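PDB 2ZZI: metallo-beta-lactamase superfamily protein from Thermus thermophilus, which binds a pair of metal ions in a metallo-beta-lactamase fold and is probably a hydrolase, as expected of its family. Local coordinates for residues I50-A55 with P82-A87; H54-H59 with P123-G128. All blocks are in the same frame, centred on the assembly; numbering follows the deposited sequence.

Interaction 1 (I50-A55 with P82-A87); sequences ILLTHA and PLYEGA. With FE (Fe (III) ion), chain C.
Ala55 and Leu52 pack against Tyr84 in a buried apolar contact, where the chain leaving strand 50-51 passes beneath helix 81-92. No hydrogen bond links the two segments, and they bury 195 Å² between them. Ala55 is central: its CA is the closest to the helix, 4.5 Å from CA of Tyr84, and its methyl group points at the helix. That CB meets CB of Tyr84 at 3.2 Å, a value not to be read as strain at 2.8 Å resolution, and lies at the edge of the ring, near its plane. CB of Leu83 stands 4.2 Å from the same methyl, while CB of Ala87, one turn on, is 3.7 Å from Ala55 O. In Tyr84, CG lies anti to the backbone N (chi1 176°), which carries the ring out from the helix, roughly perpendicular to it, toward Leu52; there CD1 of Leu52 comes 3.7 Å from CE1 of Tyr84, the two side chains crossing at about a right angle. The phenol OH is held by Pro102 O. Between Leu52 and Ala55, His54 takes no part in this packing: its NE2 binds iron C at 2.3 Å, and its ND1 donates to Thr53 OG1 (3.2 Å), which lies 26° out of the ring plane. Thr53 OG1 also bonds Asp28. Helix 81-92 packs against a loop that leaves a sheet strand and presents metal-binding histidines, characteristic of the metallo-beta-lactamase fold.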
loop_
_atom_site.group_PDB
_atom_site.type_symbol
_atom_site.label_atom_id
_atom_site.label_comp_id
_atom_site.label_asym_id
_atom_site.label_seq_id
_atom_site.Cartn_x
_atom_site.Cartn_y
_atom_site.Cartn_z
ATOM N N ILE A 50 3.490 -10.673 0.611
ATOM C CA ILE A 50 3.030 -9.386 1.124
ATOM C C ILE A 50 3.677 -8.230 0.363
ATOM O O ILE A 50 4.893 -8.078 0.380
ATOM C CB ILE A 50 3.374 -9.229 2.616
ATOM C CG1 ILE A 50 2.528 -10.179 3.466
ATOM C CG2 ILE A 50 3.168 -7.792 3.060
ATOM C CD1 ILE A 50 2.702 -9.974 4.950
ATOM N N LEU A 51 2.861 -7.425 -0.310
ATOM C CA LEU A 51 3.343 -6.226 -1.003
ATOM C C LEU A 51 3.021 -4.945 -0.228
ATOM O O LEU A 51 1.903 -4.754 0.254
ATOM C CB LEU A 51 2.770 -6.140 -2.417
ATOM C CG LEU A 51 3.512 -7.012 -3.421
ATOM C CD1 LEU A 51 3.565 -8.442 -2.912
ATOM C CD2 LEU A 51 2.883 -6.939 -4.807
ATOM N N LEU A 52 4.013 -4.068 -0.123
ATOM C CA LEU A 52 3.863 -2.830 0.622
ATOM C C LEU A 52 3.996 -1.631 -0.299
ATOM O O LEU A 52 4.993 -1.492 -0.999
ATOM C CB LEU A 52 4.917 -2.763 1.721
ATOM C CG LEU A 52 4.938 -3.995 2.625
ATOM C CD1 LEU A 52 5.976 -3.844 3.720
ATOM C CD2 LEU A 52 3.555 -4.211 3.214
ATOM N N THR A 53 2.983 -0.771 -0.301
ATOM C CA THR A 53 3.008 0.435 -1.120
ATOM C C THR A 53 3.976 1.445 -0.523
ATOM O O THR A 53 4.658 2.164 -1.249
ATOM C CB THR A 53 1.619 1.073 -1.238
ATOM O OG1 THR A 53 1.075 1.266 0.070
ATOM C CG2 THR A 53 0.694 0.186 -2.027
ATOM N N HIS A 54 4.017 1.495 0.806
ATOM C CA HIS A 54 5.025 2.261 1.538
ATOM C C HIS A 54 5.165 1.706 2.951
ATOM O O HIS A 54 4.420 0.814 3.340
ATOM C CB HIS A 54 4.735 3.772 1.534
ATOM C CG HIS A 54 3.432 4.154 2.166
ATOM N ND1 HIS A 54 2.211 3.847 1.605
ATOM C CD2 HIS A 54 3.162 4.852 3.295
ATOM C CE1 HIS A 54 1.245 4.322 2.370
ATOM N NE2 HIS A 54 1.796 4.938 3.401
ATOM N N ALA A 55 6.121 2.215 3.718
ATOM C CA ALA A 55 6.488 1.563 4.971
ATOM C C ALA A 55 5.939 2.270 6.197
ATOM O O ALA A 55 6.490 2.138 7.296
ATOM C CB ALA A 55 8.005 1.428 5.075
ATOM N N PRO A 82 14.443 2.527 5.763
ATOM C CA PRO A 82 14.650 3.323 6.981
ATOM C C PRO A 82 13.346 3.561 7.744
ATOM O O PRO A 82 13.285 3.326 8.947
ATOM C CB PRO A 82 15.206 4.643 6.444
ATOM C CG PRO A 82 15.885 4.268 5.181
ATOM C CD PRO A 82 15.080 3.147 4.585
ATOM N N LEU A 83 12.320 4.023 7.039
ATOM C CA LEU A 83 11.003 4.200 7.620
ATOM C C LEU A 83 10.483 2.861 8.116
ATOM O O LEU A 83 10.121 2.711 9.287
ATOM C CB LEU A 83 10.040 4.769 6.577
ATOM C CG LEU A 83 10.297 6.200 6.112
ATOM C CD1 LEU A 83 9.339 6.589 5.007
ATOM C CD2 LEU A 83 10.167 7.153 7.279
ATOM N N TYR A 84 10.448 1.888 7.209
ATOM C CA TYR A 84 9.989 0.547 7.531
ATOM C C TYR A 84 10.599 0.040 8.831
ATOM O O TYR A 84 9.899 -0.500 9.686
ATOM C CB TYR A 84 10.334 -0.409 6.394
ATOM C CG TYR A 84 9.982 -1.861 6.661
ATOM C CD1 TYR A 84 8.765 -2.392 6.235
ATOM C CD2 TYR A 84 10.869 -2.705 7.322
ATOM C CE1 TYR A 84 8.438 -3.717 6.462
ATOM C CE2 TYR A 84 10.551 -4.036 7.557
ATOM C CZ TYR A 84 9.331 -4.537 7.123
ATOM O OH TYR A 84 9.004 -5.860 7.356
ATOM N N GLU A 85 11.907 0.211 8.975
ATOM C CA GLU A 85 12.611 -0.297 10.144
ATOM C C GLU A 85 12.277 0.491 11.413
ATOM O O GLU A 85 12.402 -0.028 12.523
ATOM C CB GLU A 85 14.123 -0.293 9.897
ATOM C CG GLU A 85 14.555 -0.972 8.596
ATOM C CD GLU A 85 16.069 -0.969 8.412
ATOM O OE1 GLU A 85 16.745 -0.115 9.036
ATOM O OE2 GLU A 85 16.584 -1.819 7.644
ATOM N N GLY A 86 11.850 1.740 11.244
ATOM C CA GLY A 86 11.492 2.591 12.382
ATOM C C GLY A 86 9.994 2.755 12.609
ATOM O O GLY A 86 9.572 3.520 13.474
ATOM N N ALA A 87 9.191 2.023 11.841
ATOM C CA ALA A 87 7.733 2.172 11.869
ATOM C C ALA A 87 7.099 2.009 13.253
ATOM O O ALA A 87 6.046 2.594 13.535
ATOM C CB ALA A 87 7.085 1.215 10.874
HETATM FE FE FE C . 1.106 6.703 4.626
HETATM O O HOH W 1 0.558 6.510 6.199
#

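Interaction 2 (H54-H59 with P123-G128); sequences HAHFDH and PGHSPG. With FE (Fe (III) ion), chain C; FE (Fe (III) ion), chain D.
Water 1 is gripped by both iron(III) ions, beside the point where His56 and His125 meet, and it donates a hydrogen bond to Asp58 OD1 at 2.8 Å. It lies in the ring planes of His54, His56 and His125, at their edges; its exact place between the irons is doubtful at this resolution. Iron C joins the segments: His56 ND1 binds it at 2.5 Å and His125 NE2 at 2.1 Å, so His56 uses its inner ring nitrogen and His125 its outer one. In His125, CG is anti to the backbone N (chi1 -179°), extending the imidazole from its loop to the metal. Its edge approaches the face of His54 in an offset edge-to-face pair, with centroids 4.8 Å apart and planes at 81°. The His56 and His125 rings, by contrast, are oblique, at 43°. CB of Ser126 lies 3.7 Å from NE2 of His56, while Ser126 OG lies against CB of His54 and is hydrogen-bonded to Asp80. At iron D, Asp58 OD2 coordinates at 2.1 Å beside His59 NE2; Asp144 bridges the irons and His184 completes the second site. His54, His56, Asp58 and His59 spell the family's HxHxDH motif. This motif runs into helix 57-60 and faces the loop between strands 117-121 and 130-134, with Leu83 of helix 81-92 packed against Ser126 and Pro127.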
loop_
_atom_site.group_PDB
_atom_site.type_symbol
_atom_site.label_atom_id
_atom_site.label_comp_id
_atom_site.label_asym_id
_atom_site.label_seq_id
_atom_site.Cartn_x
_atom_site.Cartn_y
_atom_site.Cartn_z
ATOM N N HIS A 54 4.017 1.495 0.806
ATOM C CA HIS A 54 5.025 2.261 1.538
ATOM C C HIS A 54 5.165 1.706 2.951
ATOM O O HIS A 54 4.420 0.814 3.340
ATOM C CB HIS A 54 4.735 3.772 1.534
ATOM C CG HIS A 54 3.432 4.154 2.166
ATOM N ND1 HIS A 54 2.211 3.847 1.605
ATOM C CD2 HIS A 54 3.162 4.852 3.295
ATOM C CE1 HIS A 54 1.245 4.322 2.370
ATOM N NE2 HIS A 54 1.796 4.938 3.401
ATOM N N ALA A 55 6.121 2.215 3.718
ATOM C CA ALA A 55 6.488 1.563 4.971
ATOM C C ALA A 55 5.939 2.270 6.197
ATOM O O ALA A 55 6.490 2.138 7.296
ATOM C CB ALA A 55 8.005 1.428 5.075
ATOM N N HIS A 56 4.858 3.020 6.015
ATOM C CA HIS A 56 4.253 3.735 7.131
ATOM C C HIS A 56 3.621 2.727 8.079
ATOM O O HIS A 56 3.031 1.744 7.640
ATOM C CB HIS A 56 3.235 4.765 6.631
ATOM C CG HIS A 56 3.858 6.037 6.138
ATOM N ND1 HIS A 56 3.145 7.207 5.986
ATOM C CD2 HIS A 56 5.134 6.325 5.783
ATOM C CE1 HIS A 56 3.952 8.157 5.547
ATOM N NE2 HIS A 56 5.164 7.649 5.417
ATOM N N PHE A 57 3.764 2.967 9.379
ATOM C CA PHE A 57 3.348 2.002 10.397
ATOM C C PHE A 57 1.912 1.494 10.215
ATOM O O PHE A 57 1.631 0.317 10.453
ATOM C CB PHE A 57 3.529 2.589 11.801
ATOM C CG PHE A 57 2.432 3.531 12.211
ATOM C CD1 PHE A 57 2.616 4.899 12.145
ATOM C CD2 PHE A 57 1.212 3.045 12.662
ATOM C CE1 PHE A 57 1.608 5.769 12.516
ATOM C CE2 PHE A 57 0.198 3.910 13.038
ATOM C CZ PHE A 57 0.398 5.274 12.964
ATOM N N ASP A 58 1.011 2.380 9.798
ATOM C CA ASP A 58 -0.396 2.023 9.637
ATOM C C ASP A 58 -0.642 1.094 8.439
ATOM O O ASP A 58 -1.783 0.732 8.142
ATOM C CB ASP A 58 -1.278 3.283 9.557
ATOM C CG ASP A 58 -0.959 4.163 8.347
ATOM O OD1 ASP A 58 0.174 4.674 8.244
ATOM O OD2 ASP A 58 -1.856 4.366 7.503
ATOM N N HIS A 59 0.431 0.699 7.762
ATOM C CA HIS A 59 0.318 -0.145 6.575
ATOM C C HIS A 59 1.104 -1.448 6.715
ATOM O O HIS A 59 0.978 -2.346 5.882
ATOM C CB HIS A 59 0.803 0.614 5.335
ATOM C CG HIS A 59 -0.076 1.760 4.941
ATOM N ND1 HIS A 59 -0.949 1.698 3.876
ATOM C CD2 HIS A 59 -0.217 2.999 5.468
ATOM C CE1 HIS A 59 -1.591 2.847 3.765
ATOM N NE2 HIS A 59 -1.167 3.653 4.721
ATOM N N PRO A 123 7.141 8.629 -5.364
ATOM C CA PRO A 123 7.517 9.202 -4.083
ATOM C C PRO A 123 6.737 10.472 -3.792
ATOM O O PRO A 123 5.999 10.954 -4.648
ATOM C CB PRO A 123 9.002 9.527 -4.269
ATOM C CG PRO A 123 9.419 8.803 -5.507
ATOM C CD PRO A 123 8.209 8.786 -6.359
ATOM N N GLY A 124 6.899 11.008 -2.591
ATOM C CA GLY A 124 6.177 12.207 -2.202
ATOM C C GLY A 124 5.545 12.051 -0.839
ATOM O O GLY A 124 5.807 12.840 0.064
ATOM N N HIS A 125 4.696 11.037 -0.691
ATOM C CA HIS A 125 4.153 10.697 0.618
ATOM C C HIS A 125 5.269 10.062 1.435
ATOM O O HIS A 125 5.366 10.260 2.645
ATOM C CB HIS A 125 2.972 9.741 0.486
ATOM C CG HIS A 125 2.345 9.373 1.792
ATOM N ND1 HIS A 125 1.430 10.181 2.434
ATOM C CD2 HIS A 125 2.497 8.280 2.578
ATOM C CE1 HIS A 125 1.051 9.605 3.561
ATOM N NE2 HIS A 125 1.682 8.449 3.670
ATOM N N SER A 126 6.118 9.303 0.752
ATOM C CA SER A 126 7.336 8.780 1.340
ATOM C C SER A 126 8.334 8.476 0.222
ATOM O O SER A 126 7.962 8.417 -0.948
ATOM C CB SER A 126 7.054 7.536 2.187
ATOM O OG SER A 126 6.805 6.400 1.378
ATOM N N PRO A 127 9.610 8.296 0.587
ATOM C CA PRO A 127 10.718 8.131 -0.349
ATOM C C PRO A 127 10.614 6.871 -1.192
ATOM O O PRO A 127 11.078 6.850 -2.327
ATOM C CB PRO A 127 11.938 8.031 0.569
ATOM C CG PRO A 127 11.508 8.626 1.858
ATOM C CD PRO A 127 10.063 8.307 1.986
ATOM N N GLY A 128 10.019 5.823 -0.638
ATOM C CA GLY A 128 9.906 4.553 -1.351
ATOM C C GLY A 128 8.479 4.155 -1.672
ATOM O O GLY A 128 8.158 2.974 -1.740
HETATM FE FE FE C . 1.106 6.703 4.626
HETATM FE FE FE D . -1.696 5.586 5.751
HETATM O O HOH W 1 0.558 6.510 6.199
#

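In the fold
From the N terminus, strand 50-51 of the six-stranded sheet leads into the ligand-bearing loop from which both contacts start, with His54 and Ala55 common to them. Interaction 1 closes the shorter loop, 26 residues holding helices 57-60 and 63-70 and strand 74-76. Interaction 2 closes a longer one of 63 residues and brings in the turn between strands 117-121 and 130-134 of the second sheet. Since the first segments overlap and 82-87 falls within the longer loop, the contacts diverge from shared residues rather than nesting or crossing cleanly. Thus interaction 1 joins a strand end to helix 81-92, whereas interaction 2 bridges the two sheets at the metal centre; their centres are about 6 Å apart.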